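Local coordinates for protein alcohol dehydrogenase (Escherichia coli, PDB 5VM2) that probably oxidises a CH-OH substrate with NAD or NADP as acceptor, as a zinc-containing member of the alcohol dehydrogenase family whose specificity is unknown, at residues Met183-Cys188 with Ala207-Leu212; His159-Ala164 with Lys189-Thr194; His44-Gly49 with Asp323-Phe328; Ser4-Gln9 with Met14-Ala19; Pro110-Met115 with Val290-Asn295. One frame throughout, in Å; residues are numbered along the deposited sequence.

Interaction 1 of 5, residues Met183-Cys188 with Ala207-Leu212; sequences MTLQAC and AMAEQL
Leu212, the residue just past the end of helix 203-211, points its side chain at helix 179-190 and is met there by two neighbouring residues, Leu185 and Gln186. Leu185 swings out with CG anti to its own backbone N (chi1 158°), which carries CD2 across to the other helix. That methyl lies 3.8 Å from Leu212 CB and 3.4 Å from the backbone oxygen of Ala209, so it seats against the last turn of helix 203-211 as well as the leucine. Ala209 CB adds a looser touch, 4.3 Å from Leu185 CD2.

Gln186 reaches the far branches of Leu212 with its amide: NE2 sits 3.5 Å from Leu212 CD1, while OE1 is 3.8 Å from CD2. This is van der Waals contact, since the amide spends its polarity elsewhere. NE2 donates to the backbone O of Asp310, and a water lies 2.7 Å from Gln186 OE1, with a longer, weak link from it to Leu212 O. All four touching residues are buried, and Leu182, about one turn before Leu185 and Gln186 on the same helix, also packs on Leu212. Two successive helices meeting this way beside a parallel sheet, with strand 195-200 between them in sequence, are characteristic of the Rossmann fold.

Interaction 2 of 5, residues His159-Ala164 with Lys189-Thr194; sequences HAAMLA and KCLGAT
A Schellman motif closes helix 179-190, and Leu191, the first residue to leave helical geometry there, fits its side chain against Ala161 and Met162 near the end of helix 145-163. The turn is made by Gly192 at positive phi (96°): its N bonds to Lys189 O at 3.0 Å, and Ala193 N returns to Cys188 O. Just before this turn, the CB of Leu191 is directed at the neighbouring helix.

One methyl does the touching. Leu191 CD2 comes to 3.5 Å from the carbonyl O of Ala161 and to 4.0 Å from Met162 CA, lying against the helix backbone. Beside it, Ala161 CB is 4.2 Å away. Met162 arrives from another direction: its chain bends at chi2 (-90°), bringing SD to 4.2 Å from Leu191 CD2, and the two side chains cross at about a right angle. The contact is van der Waals in kind and modest in area, with Ala161 buried and both Met162 and Leu191 partly exposed.

Val166, in the loop after helix 145-163, also packs on Leu191 and on Ala193. On other sides of helix 145-163, Ala160 and Ala164 rest on strands 238-243 and 262-267, while Leu163 touches strands 262-267 and 286-290, so Leu191 joins the end of helix 179-190 to a helix already seated on the parallel sheet.

Interaction 3 of 5, residues His44-Gly49 with Asp323-Phe328; sequences HGFESG and DVQQAF
Phe46 and Phe328 join helix 41-48 to helix 324-333, a helix-to-helix contact that brings together parts of the chain more than 270 residues apart, within the portion of the molecule built around the GroES-like domain. The tight part is the meeting of the two phenylalanines. They slide past one another in opposite directions, with ring planes at 23° and centroids 5.1 Å apart, so the rings scarcely overlap. What fills the face of Phe46 is instead the methylene of its partner: Phe328 CB stands 3.5 Å from the centroid of the Phe46 ring, only 6° from the ring normal, a clear CH-pi contact. Phe46 has CG anti to the backbone N (chi1 163°), which throws its ring toward helix 324-333 and beneath that methylene. Both residues are buried, and Met14 of strand 13-19 packs against each of them, while Val332, one turn farther along, also touches Phe46.

The looser side belongs to Gln325, which is partly exposed. Its chain bends at chi2 and brings the amide to the rim of the Phe46 ring, with the two planes turned about halfway to perpendicular. The amide has polar partners of its own: OE1 accepts from Met14 N, and NE2 donates to Glu329 OE2 and to Gly12 O. Those bonds tie the amide to the hairpin turn and to its own helix, and hold it where NE2 meets the ring edge in plane, 3.9 Å from Phe46 CZ.

Interaction 4 of 5, residues Ser4-Gln9 with Met14-Ala19; sequences SKAILQ and MKIISA
Lys5 pairs with Ile17, and Ile7 with Lys15, in the two hydrogen-bonded pairs that zip this antiparallel beta hairpin. Each pair has both its N-H...O bonds. The straightest runs from Ile7 N to Lys15 O, 2.8 Å long with 173° at the hydrogen; the return bond from Lys15 N to Ile7 O is 3.1 Å. Between these pairs, Ala6 faces Ile16 in a non-hydrogen-bonded pair, where Ile16 CA approaches Lys5 O to 3.2 Å in a CA-H...O contact.

The side chains sort onto two faces. On one, Met14 folds back over the strand, bent at both chi2 and chi3, so that SD lies 3.8 Å from Leu8 CD1 and CE reaches Ala6 CB at 4.0 Å. On the other, Ile7 CG1 meets Ile17 CD1 at 3.8 Å, the two side chains crossing at about a right angle, and Lys5 lays its CG tightly on Ala19 CB. Near the turn, Lys15 NZ donates to Gln9 OE1 at 2.8 Å, approaching from the side of the C=O and tilted from its plane.

Farther out, Phe46 of helix 41-48 packs on Leu8, Tyr321 OH bonds to Ser4 OG, and the amine of Lys5 forms a salt bridge with Glu60. Backbone bonds do the pairing whatever the side chains are, which leaves these to set the character of each face: that of Ala6, Leu8, Met14 and Ile16 is largely apolar and takes helix 41-48 at Leu8, whereas the other carries lysines out to polar partners.

Interaction 5 of 5, residues Pro110-Met115 with Val290-Asn295; sequences PDVDFM and VFRYAN
Phe114 receives the guanidinium of Arg292 flat on one face of its ring, the central feature of this contact. Along 290-295, Val290 closes strand 286-290 and packs on His159 of helix 145-163. Phe291 follows, and the CZ corner of its ring reaches over the guanidinium of the next residue, on the face opposite Phe114, with the ring itself well inclined.

Arg292 thus has a flat stack on one face and the tip of Phe291 on the other. Its chain runs extended from CG to NE (chi2 174°), long enough to lay the flat end over Phe114 with the planes at 8°. CZ is 3.7 Å from the ring centroid, a cation-pi stack, and NE comes closest, 3.4 Å from Phe114 CE2. Val112 CG1 fills the guanidinium edge in its plane, 3.7 Å from NH1. Met on both faces and at this edge, the group is probably restrained from tilting.

Tyr293 comes next and meets Phe114 differently: its OH touches the ring edge near the ring plane, 3.5 Å from CE2. That hydroxyl is hydrogen-bonded to Glu152, and His65 also meets the Phe114 ring; both Glu152 and His65 are ligands of the bound magnesium ion, with Glu66.

Val112 also touches the cluster of Cys95, Cys98, Cys101 and Cys109, which binds the zinc ion. The loop after the last strand of the Rossmann sheet thus meets the zinc-bearing lobe beside the magnesium site, at the interdomain cleft characteristic of the zinc-containing alcohol dehydrogenase family.

Overall arrangement
Interactions 1 and 2 share helix 179-190 and touch each other, Ala187 CB packing on Ala161 CB; both are van der Waals helix contacts of the Rossmann part, the first buried and with a glutamine amide taking part, the second partly open. Interactions 3 and 4 form a second cluster about 12 Å apart between centres: the buried phenylalanine pair of 3 rests on the hairpin of 4, whose strength is backbone hydrogen bonding and whose Gln9 and Lys15 lie at the surface. Interaction 5 differs in chemistry, a charged group stacked on an aromatic ring. It touches interaction 2 through His159 against the 290-295 loop, yet stays about 10 Å, between nearest atoms, from both 3 and 4.

Interaction 1 of 5, residues Met183-Cys188 with Ala207-Leu212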
# COMPACT_ATOMS: atom_id res chain seq x y z
N MET A 183 -6.39 1.87 -5.47
CA MET A 183 -5.11 1.71 -6.15
C MET A 183 -5.18 0.60 -7.19
O MET A 183 -4.66 0.76 -8.30
CB MET A 183 -4.00 1.42 -5.15
CG MET A 183 -3.70 2.55 -4.17
SD MET A 183 -3.46 4.13 -4.98
CE MET A 183 -2.79 5.12 -3.63
N THR A 184 -5.79 -0.53 -6.84
CA THR A 184 -5.91 -1.64 -7.78
C THR A 184 -6.77 -1.25 -8.98
O THR A 184 -6.44 -1.58 -10.12
CB THR A 184 -6.50 -2.86 -7.07
OG1 THR A 184 -5.70 -3.18 -5.92
CG2 THR A 184 -6.54 -4.07 -8.01
N LEU A 185 -7.86 -0.51 -8.73
CA LEU A 185 -8.70 -0.00 -9.81
C LEU A 185 -7.90 0.83 -10.81
O LEU A 185 -7.95 0.60 -12.02
CB LEU A 185 -9.85 0.81 -9.22
CG LEU A 185 -10.59 1.85 -10.06
CD1 LEU A 185 -11.36 1.17 -11.19
CD2 LEU A 185 -11.52 2.68 -9.15
N GLN A 186 -7.14 1.81 -10.31
CA GLN A 186 -6.36 2.65 -11.21
C GLN A 186 -5.26 1.84 -11.91
O GLN A 186 -4.95 2.10 -13.08
CB GLN A 186 -5.78 3.82 -10.43
CG GLN A 186 -6.87 4.70 -9.83
CD GLN A 186 -6.37 6.08 -9.48
OE1 GLN A 186 -6.22 6.92 -10.36
NE2 GLN A 186 -6.11 6.32 -8.20
N ALA A 187 -4.69 0.86 -11.22
CA ALA A 187 -3.71 -0.01 -11.88
C ALA A 187 -4.36 -0.80 -13.00
O ALA A 187 -3.80 -0.90 -14.10
CB ALA A 187 -3.05 -0.94 -10.87
N CYS A 188 -5.55 -1.36 -12.76
CA CYS A 188 -6.25 -2.08 -13.81
C CYS A 188 -6.54 -1.18 -15.01
O CYS A 188 -6.43 -1.61 -16.16
CB CYS A 188 -7.55 -2.69 -13.28
SG CYS A 188 -7.30 -4.04 -12.11
N ALA A 207 -18.43 6.45 -4.43
CA ALA A 207 -18.32 7.71 -5.16
C ALA A 207 -16.89 7.92 -5.65
O ALA A 207 -16.67 8.37 -6.78
CB ALA A 207 -18.76 8.88 -4.27
N MET A 208 -15.90 7.58 -4.82
CA MET A 208 -14.52 7.74 -5.23
C MET A 208 -14.12 6.71 -6.28
O MET A 208 -13.35 7.02 -7.19
CB MET A 208 -13.60 7.65 -4.01
CG MET A 208 -12.14 7.84 -4.33
SD MET A 208 -11.60 9.53 -4.09
CE MET A 208 -11.28 10.00 -5.77
N ALA A 209 -14.66 5.50 -6.18
CA ALA A 209 -14.40 4.48 -7.19
C ALA A 209 -14.88 4.94 -8.56
O ALA A 209 -14.16 4.81 -9.55
CB ALA A 209 -15.07 3.16 -6.80
N GLU A 210 -16.09 5.50 -8.61
CA GLU A 210 -16.63 6.01 -9.86
C GLU A 210 -15.81 7.19 -10.38
O GLU A 210 -15.58 7.31 -11.58
CB GLU A 210 -18.09 6.41 -9.67
CG GLU A 210 -18.67 7.29 -10.77
CD GLU A 210 -19.00 6.52 -12.04
OE1 GLU A 210 -19.26 7.16 -13.07
OE2 GLU A 210 -19.00 5.27 -11.99
N GLN A 211 -15.35 8.06 -9.47
CA GLN A 211 -14.50 9.17 -9.90
C GLN A 211 -13.18 8.66 -10.47
O GLN A 211 -12.67 9.20 -11.46
CB GLN A 211 -14.23 10.11 -8.72
CG GLN A 211 -13.22 11.21 -9.03
CD GLN A 211 -13.00 12.16 -7.87
OE1 GLN A 211 -13.88 12.36 -7.02
NE2 GLN A 211 -11.80 12.74 -7.81
N LEU A 212 -12.62 7.61 -9.87
CA LEU A 212 -11.35 7.07 -10.31
C LEU A 212 -11.48 6.08 -11.46
O LEU A 212 -10.47 5.49 -11.86
CB LEU A 212 -10.63 6.41 -9.13
CG LEU A 212 -10.12 7.42 -8.10
CD1 LEU A 212 -9.34 6.74 -6.99
CD2 LEU A 212 -9.29 8.50 -8.77
O HOH W 1 -7.82 7.49 -12.45

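Interaction 2 of 5, residues His159-Ala164 with Lys189-Thr194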
# COMPACT_ATOMS: atom_id res chain seq x y z
N HIS A 159 1.28 -3.90 -8.53
CA HIS A 159 1.82 -5.25 -8.49
C HIS A 159 0.71 -6.29 -8.63
O HIS A 159 0.87 -7.30 -9.32
CB HIS A 159 2.60 -5.44 -7.18
CG HIS A 159 3.27 -6.76 -7.04
ND1 HIS A 159 4.35 -7.14 -7.81
CD2 HIS A 159 3.04 -7.79 -6.18
CE1 HIS A 159 4.74 -8.35 -7.46
NE2 HIS A 159 3.96 -8.77 -6.47
N ALA A 160 -0.44 -6.05 -7.98
CA ALA A 160 -1.57 -6.97 -8.11
C ALA A 160 -2.04 -7.06 -9.56
O ALA A 160 -2.20 -8.16 -10.10
CB ALA A 160 -2.71 -6.52 -7.19
N ALA A 161 -2.26 -5.91 -10.20
CA ALA A 161 -2.74 -5.91 -11.58
C ALA A 161 -1.74 -6.57 -12.51
O ALA A 161 -2.12 -7.30 -13.44
CB ALA A 161 -3.05 -4.48 -12.04
N MET A 162 -0.45 -6.31 -12.30
CA MET A 162 0.58 -6.90 -13.15
C MET A 162 0.66 -8.41 -12.94
O MET A 162 0.74 -9.18 -13.90
CB MET A 162 1.94 -6.25 -12.87
CG MET A 162 2.03 -4.80 -13.28
SD MET A 162 2.60 -4.65 -14.97
CE MET A 162 3.22 -2.97 -14.96
N LEU A 163 0.64 -8.84 -11.67
CA LEU A 163 0.62 -10.27 -11.36
C LEU A 163 -0.58 -10.94 -12.00
O LEU A 163 -0.48 -12.08 -12.49
CB LEU A 163 0.60 -10.48 -9.85
CG LEU A 163 1.92 -10.73 -9.12
CD1 LEU A 163 1.65 -11.34 -7.77
CD2 LEU A 163 2.82 -11.63 -9.95
N ALA A 164 -1.72 -10.26 -12.02
CA ALA A 164 -2.95 -10.83 -12.56
C ALA A 164 -2.99 -10.82 -14.08
O ALA A 164 -3.91 -11.41 -14.65
CB ALA A 164 -4.16 -10.07 -12.01
N LYS A 189 -6.89 0.08 -14.75
CA LYS A 189 -7.10 1.02 -15.85
C LYS A 189 -5.82 1.25 -16.63
O LYS A 189 -5.83 1.29 -17.87
CB LYS A 189 -7.63 2.35 -15.31
CG LYS A 189 -9.00 2.29 -14.69
CD LYS A 189 -9.85 3.48 -15.11
CE LYS A 189 -9.33 4.77 -14.49
NZ LYS A 189 -9.44 5.93 -15.42
N CYS A 190 -4.69 1.41 -15.93
CA CYS A 190 -3.43 1.65 -16.61
C CYS A 190 -3.01 0.47 -17.47
O CYS A 190 -2.31 0.64 -18.46
CB CYS A 190 -2.34 1.97 -15.59
SG CYS A 190 -2.55 3.58 -14.80
N LEU A 191 -3.43 -0.74 -17.10
CA LEU A 191 -3.14 -1.93 -17.88
C LEU A 191 -4.19 -2.20 -18.96
O LEU A 191 -4.13 -3.24 -19.62
CB LEU A 191 -3.02 -3.15 -16.96
CG LEU A 191 -1.60 -3.41 -16.43
CD1 LEU A 191 -1.22 -2.39 -15.37
CD2 LEU A 191 -1.49 -4.82 -15.88
N GLY A 192 -5.13 -1.28 -19.16
CA GLY A 192 -6.00 -1.32 -20.32
C GLY A 192 -7.35 -1.98 -20.12
O GLY A 192 -8.13 -2.05 -21.08
N ALA A 193 -7.66 -2.46 -18.92
CA ALA A 193 -8.97 -3.04 -18.69
C ALA A 193 -10.04 -1.96 -18.84
O ALA A 193 -9.86 -0.82 -18.41
CB ALA A 193 -9.04 -3.67 -17.29
N THR A 194 -11.16 -2.33 -19.47
CA THR A 194 -12.23 -1.39 -19.76
C THR A 194 -13.53 -1.68 -19.01
O THR A 194 -14.42 -0.82 -18.99
CB THR A 194 -12.54 -1.38 -21.27
OG1 THR A 194 -12.99 -2.68 -21.67
CG2 THR A 194 -11.30 -1.00 -22.07

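Interaction 3 of 5, residues His44-Gly49 with Asp323-Phe328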
# COMPACT_ATOMS: atom_id res chain seq x y z
N HIS A 44 -3.00 -1.00 12.43
CA HIS A 44 -2.97 -2.24 13.19
C HIS A 44 -1.77 -2.27 14.14
O HIS A 44 -1.87 -2.78 15.26
CB HIS A 44 -2.94 -3.44 12.25
CG HIS A 44 -2.76 -4.75 12.94
ND1 HIS A 44 -3.71 -5.27 13.80
CD2 HIS A 44 -1.75 -5.65 12.91
CE1 HIS A 44 -3.28 -6.43 14.27
NE2 HIS A 44 -2.10 -6.68 13.74
N GLY A 45 -0.63 -1.75 13.69
CA GLY A 45 0.51 -1.63 14.59
C GLY A 45 0.22 -0.73 15.78
O GLY A 45 0.59 -1.04 16.91
N PHE A 46 -0.46 0.39 15.53
CA PHE A 46 -0.84 1.30 16.60
C PHE A 46 -1.79 0.63 17.59
O PHE A 46 -1.71 0.85 18.80
CB PHE A 46 -1.46 2.56 16.00
CG PHE A 46 -2.24 3.40 16.98
CD1 PHE A 46 -1.60 4.28 17.83
CD2 PHE A 46 -3.63 3.33 17.02
CE1 PHE A 46 -2.32 5.06 18.72
CE2 PHE A 46 -4.35 4.11 17.90
CZ PHE A 46 -3.70 4.97 18.76
N GLU A 47 -2.70 -0.21 17.08
CA GLU A 47 -3.70 -0.83 17.94
C GLU A 47 -3.16 -2.03 18.71
O GLU A 47 -3.58 -2.26 19.85
CB GLU A 47 -4.91 -1.28 17.10
CG GLU A 47 -5.74 -0.16 16.52
CD GLU A 47 -7.07 -0.65 15.98
OE1 GLU A 47 -8.07 -0.61 16.72
OE2 GLU A 47 -7.10 -1.08 14.81
N SER A 48 -2.24 -2.80 18.11
CA SER A 48 -1.84 -4.07 18.68
C SER A 48 -0.34 -4.19 18.95
O SER A 48 0.06 -5.15 19.62
CB SER A 48 -2.25 -5.22 17.74
OG SER A 48 -3.63 -5.18 17.46
N GLY A 49 0.48 -3.28 18.46
CA GLY A 49 1.90 -3.50 18.43
C GLY A 49 2.24 -4.50 17.34
O GLY A 49 1.36 -5.19 16.81
N ASP A 323 0.63 16.25 15.86
CA ASP A 323 -0.69 15.70 16.16
C ASP A 323 -0.80 14.22 15.82
O ASP A 323 -1.89 13.75 15.48
CB ASP A 323 -1.76 16.49 15.41
CG ASP A 323 -1.78 17.96 15.79
OD1 ASP A 323 -1.68 18.27 16.99
OD2 ASP A 323 -1.89 18.81 14.88
N VAL A 324 0.30 13.46 15.93
CA VAL A 324 0.26 12.09 15.42
C VAL A 324 -0.70 11.23 16.23
O VAL A 324 -1.36 10.34 15.68
CB VAL A 324 1.68 11.50 15.40
CG1 VAL A 324 2.32 11.56 16.78
CG2 VAL A 324 1.65 10.06 14.89
N GLN A 325 -0.92 11.54 17.51
CA GLN A 325 -1.83 10.74 18.32
C GLN A 325 -3.25 10.78 17.77
O GLN A 325 -3.88 9.74 17.56
CB GLN A 325 -1.81 11.23 19.77
CG GLN A 325 -2.67 10.43 20.75
CD GLN A 325 -2.37 8.94 20.74
OE1 GLN A 325 -1.25 8.52 20.47
NE2 GLN A 325 -3.38 8.13 21.03
N GLN A 326 -3.77 11.99 17.53
CA GLN A 326 -5.10 12.13 16.94
C GLN A 326 -5.16 11.45 15.57
O GLN A 326 -6.15 10.79 15.24
CB GLN A 326 -5.46 13.61 16.82
CG GLN A 326 -6.44 13.92 15.70
CD GLN A 326 -6.92 15.35 15.74
OE1 GLN A 326 -6.27 16.23 16.31
NE2 GLN A 326 -8.08 15.60 15.14
N ALA A 327 -4.09 11.60 14.78
CA ALA A 327 -4.03 10.95 13.47
C ALA A 327 -4.32 9.46 13.57
O ALA A 327 -5.05 8.91 12.73
CB ALA A 327 -2.66 11.18 12.83
N PHE A 328 -3.78 8.79 14.58
CA PHE A 328 -4.00 7.36 14.70
C PHE A 328 -5.32 7.04 15.38
O PHE A 328 -5.96 6.04 15.03
CB PHE A 328 -2.84 6.71 15.45
CG PHE A 328 -1.68 6.36 14.56
CD1 PHE A 328 -1.73 5.25 13.73
CD2 PHE A 328 -0.56 7.17 14.51
CE1 PHE A 328 -0.68 4.94 12.89
CE2 PHE A 328 0.50 6.87 13.67
CZ PHE A 328 0.44 5.75 12.86

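Interaction 4 of 5, residues Ser4-Gln9 with Met14-Ala19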
# COMPACT_ATOMS: atom_id res chain seq x y z
N SER A 4 13.74 13.69 15.79
CA SER A 4 12.79 13.09 16.70
C SER A 4 12.07 11.97 15.96
O SER A 4 12.12 11.89 14.73
CB SER A 4 11.78 14.12 17.24
OG SER A 4 10.79 14.43 16.27
N LYS A 5 11.43 11.09 16.72
CA LYS A 5 10.63 10.02 16.14
C LYS A 5 9.35 9.86 16.94
O LYS A 5 9.32 10.08 18.15
CB LYS A 5 11.35 8.66 16.11
CG LYS A 5 12.85 8.71 15.97
CD LYS A 5 13.48 7.33 16.21
CE LYS A 5 13.47 6.95 17.68
NZ LYS A 5 14.28 5.72 17.95
N ALA A 6 8.29 9.47 16.24
CA ALA A 6 7.04 9.06 16.88
C ALA A 6 7.13 7.57 17.21
O ALA A 6 7.37 6.75 16.32
CB ALA A 6 5.85 9.34 15.98
N ILE A 7 6.93 7.23 18.48
CA ILE A 7 7.12 5.87 18.97
C ILE A 7 5.79 5.37 19.53
O ILE A 7 5.04 6.14 20.14
CB ILE A 7 8.23 5.82 20.04
CG1 ILE A 7 9.60 5.75 19.38
CG2 ILE A 7 8.04 4.65 20.99
CD1 ILE A 7 9.84 6.86 18.42
N LEU A 8 5.50 4.09 19.30
CA LEU A 8 4.40 3.42 19.98
C LEU A 8 4.87 3.05 21.38
O LEU A 8 5.45 1.99 21.61
CB LEU A 8 3.94 2.19 19.19
CG LEU A 8 2.76 1.43 19.79
CD1 LEU A 8 1.45 2.17 19.55
CD2 LEU A 8 2.70 0.02 19.23
N GLN A 9 4.62 3.95 22.33
CA GLN A 9 5.04 3.73 23.71
C GLN A 9 4.35 2.51 24.30
O GLN A 9 4.95 1.74 25.07
CB GLN A 9 4.74 4.98 24.53
CG GLN A 9 5.00 4.86 26.02
CD GLN A 9 4.79 6.19 26.72
OE1 GLN A 9 3.70 6.47 27.22
NE2 GLN A 9 5.83 7.01 26.75
N MET A 14 0.89 6.86 21.23
CA MET A 14 2.06 7.41 20.56
C MET A 14 2.59 8.61 21.35
O MET A 14 1.82 9.35 21.96
CB MET A 14 1.72 7.88 19.15
CG MET A 14 1.00 6.85 18.29
SD MET A 14 2.10 5.52 17.80
CE MET A 14 3.29 6.41 16.81
N LYS A 15 3.92 8.78 21.33
CA LYS A 15 4.49 10.09 21.59
C LYS A 15 5.77 10.26 20.79
O LYS A 15 6.33 9.31 20.24
CB LYS A 15 4.78 10.35 23.08
CG LYS A 15 3.77 9.75 24.02
CD LYS A 15 3.42 10.71 25.12
CE LYS A 15 2.62 10.02 26.21
NZ LYS A 15 3.53 9.31 27.14
N ILE A 16 6.25 11.50 20.77
CA ILE A 16 7.41 11.92 20.01
C ILE A 16 8.56 12.13 20.98
O ILE A 16 8.47 12.96 21.89
CB ILE A 16 7.12 13.20 19.20
CG1 ILE A 16 5.94 12.97 18.25
CG2 ILE A 16 8.36 13.66 18.45
CD1 ILE A 16 5.46 14.23 17.57
N ILE A 17 9.63 11.36 20.81
CA ILE A 17 10.80 11.46 21.67
C ILE A 17 11.98 11.93 20.83
O ILE A 17 11.97 11.86 19.60
CB ILE A 17 11.12 10.13 22.37
CG1 ILE A 17 11.35 9.02 21.34
CG2 ILE A 17 10.01 9.76 23.34
CD1 ILE A 17 11.57 7.65 21.96
N SER A 18 13.02 12.40 21.52
CA SER A 18 14.21 12.84 20.82
C SER A 18 14.92 11.66 20.16
O SER A 18 14.78 10.50 20.57
CB SER A 18 15.17 13.56 21.77
OG SER A 18 16.04 14.41 21.06
N ALA A 19 15.67 11.97 19.11
CA ALA A 19 16.45 10.96 18.40
C ALA A 19 17.63 11.65 17.75
O ALA A 19 17.59 12.84 17.45
CB ALA A 19 15.61 10.24 17.34

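Interaction 5 of 5, residues Pro110-Met115 with Val290-Asn295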
# COMPACT_ATOMS: atom_id res chain seq x y z
N PRO A 110 12.98 -13.93 2.48
CA PRO A 110 12.78 -14.21 3.91
C PRO A 110 13.55 -13.28 4.83
O PRO A 110 13.26 -13.24 6.03
CB PRO A 110 13.26 -15.65 4.05
CG PRO A 110 14.26 -15.82 2.96
CD PRO A 110 13.76 -14.98 1.81
N ASP A 111 14.53 -12.53 4.31
CA ASP A 111 15.31 -11.59 5.11
C ASP A 111 15.11 -10.16 4.63
O ASP A 111 16.04 -9.35 4.69
CB ASP A 111 16.79 -11.96 5.08
CG ASP A 111 17.08 -13.26 5.81
OD1 ASP A 111 16.65 -13.41 6.97
OD2 ASP A 111 17.75 -14.13 5.22
N VAL A 112 13.91 -9.82 4.15
CA VAL A 112 13.64 -8.44 3.77
C VAL A 112 13.64 -7.56 5.01
O VAL A 112 13.16 -7.96 6.08
CB VAL A 112 12.32 -8.32 3.00
CG1 VAL A 112 11.13 -8.70 3.88
CG2 VAL A 112 12.14 -6.91 2.45
N ASP A 113 14.22 -6.37 4.89
CA ASP A 113 14.17 -5.39 5.97
C ASP A 113 13.14 -4.35 5.55
O ASP A 113 13.42 -3.49 4.72
CB ASP A 113 15.55 -4.78 6.21
CG ASP A 113 15.52 -3.63 7.21
OD1 ASP A 113 16.54 -2.94 7.38
OD2 ASP A 113 14.45 -3.42 7.81
N PHE A 114 11.97 -4.47 6.16
CA PHE A 114 10.83 -3.62 5.84
C PHE A 114 10.63 -2.62 6.98
O PHE A 114 10.71 -2.99 8.15
CB PHE A 114 9.56 -4.45 5.62
CG PHE A 114 8.47 -3.70 4.91
CD1 PHE A 114 7.52 -2.99 5.62
CD2 PHE A 114 8.41 -3.70 3.53
CE1 PHE A 114 6.52 -2.30 4.97
CE2 PHE A 114 7.41 -3.01 2.87
CZ PHE A 114 6.46 -2.30 3.59
N MET A 115 10.38 -1.36 6.61
CA MET A 115 10.23 -0.30 7.59
C MET A 115 9.17 -0.63 8.63
O MET A 115 8.14 -1.23 8.32
CB MET A 115 9.87 1.02 6.90
CG MET A 115 10.98 1.60 6.06
SD MET A 115 10.95 3.40 6.17
CE MET A 115 12.05 3.66 7.55
N VAL A 290 -1.12 -11.83 -3.03
CA VAL A 290 -0.28 -10.77 -3.57
C VAL A 290 0.38 -10.06 -2.40
O VAL A 290 -0.32 -9.62 -1.48
CB VAL A 290 -1.09 -9.78 -4.44
CG1 VAL A 290 -0.16 -8.79 -5.11
CG2 VAL A 290 -1.90 -10.53 -5.47
N PHE A 291 1.70 -9.94 -2.44
CA PHE A 291 2.47 -9.47 -1.30
C PHE A 291 3.32 -8.27 -1.69
O PHE A 291 4.34 -8.41 -2.38
CB PHE A 291 3.35 -10.59 -0.75
CG PHE A 291 3.95 -10.29 0.58
CD1 PHE A 291 5.30 -9.97 0.69
CD2 PHE A 291 3.18 -10.33 1.73
CE1 PHE A 291 5.87 -9.69 1.92
CE2 PHE A 291 3.74 -10.05 2.97
CZ PHE A 291 5.08 -9.73 3.06
N ARG A 292 2.92 -7.08 -1.22
CA ARG A 292 3.66 -5.84 -1.45
C ARG A 292 3.94 -5.62 -2.93
O ARG A 292 3.00 -5.46 -3.72
CB ARG A 292 4.96 -5.84 -0.64
CG ARG A 292 4.73 -5.82 0.88
CD ARG A 292 6.02 -5.97 1.66
NE ARG A 292 5.80 -5.99 3.10
CZ ARG A 292 6.62 -6.57 3.97
NH1 ARG A 292 7.72 -7.18 3.54
NH2 ARG A 292 6.34 -6.54 5.27
N TYR A 293 5.21 -5.60 -3.33
CA TYR A 293 5.56 -5.21 -4.69
C TYR A 293 6.99 -5.65 -4.97
O TYR A 293 7.80 -5.76 -4.05
CB TYR A 293 5.43 -3.69 -4.88
CG TYR A 293 5.69 -2.98 -3.58
CD1 TYR A 293 6.98 -2.87 -3.08
CD2 TYR A 293 4.64 -2.49 -2.82
CE1 TYR A 293 7.22 -2.26 -1.88
CE2 TYR A 293 4.87 -1.88 -1.61
CZ TYR A 293 6.16 -1.77 -1.15
OH TYR A 293 6.40 -1.17 0.06
N ALA A 294 7.27 -5.88 -6.24
CA ALA A 294 8.63 -6.09 -6.71
C ALA A 294 8.77 -5.40 -8.06
O ALA A 294 7.97 -5.65 -8.96
CB ALA A 294 8.96 -7.59 -6.85
N ASN A 295 9.78 -4.54 -8.17
CA ASN A 295 10.14 -3.83 -9.41
C ASN A 295 8.97 -3.01 -9.97
O ASN A 295 8.86 -2.84 -11.19
CB ASN A 295 10.65 -4.81 -10.48
CG ASN A 295 11.67 -5.80 -9.92
OD1 ASN A 295 12.66 -5.40 -9.32
ND2 ASN A 295 11.42 -7.09 -10.13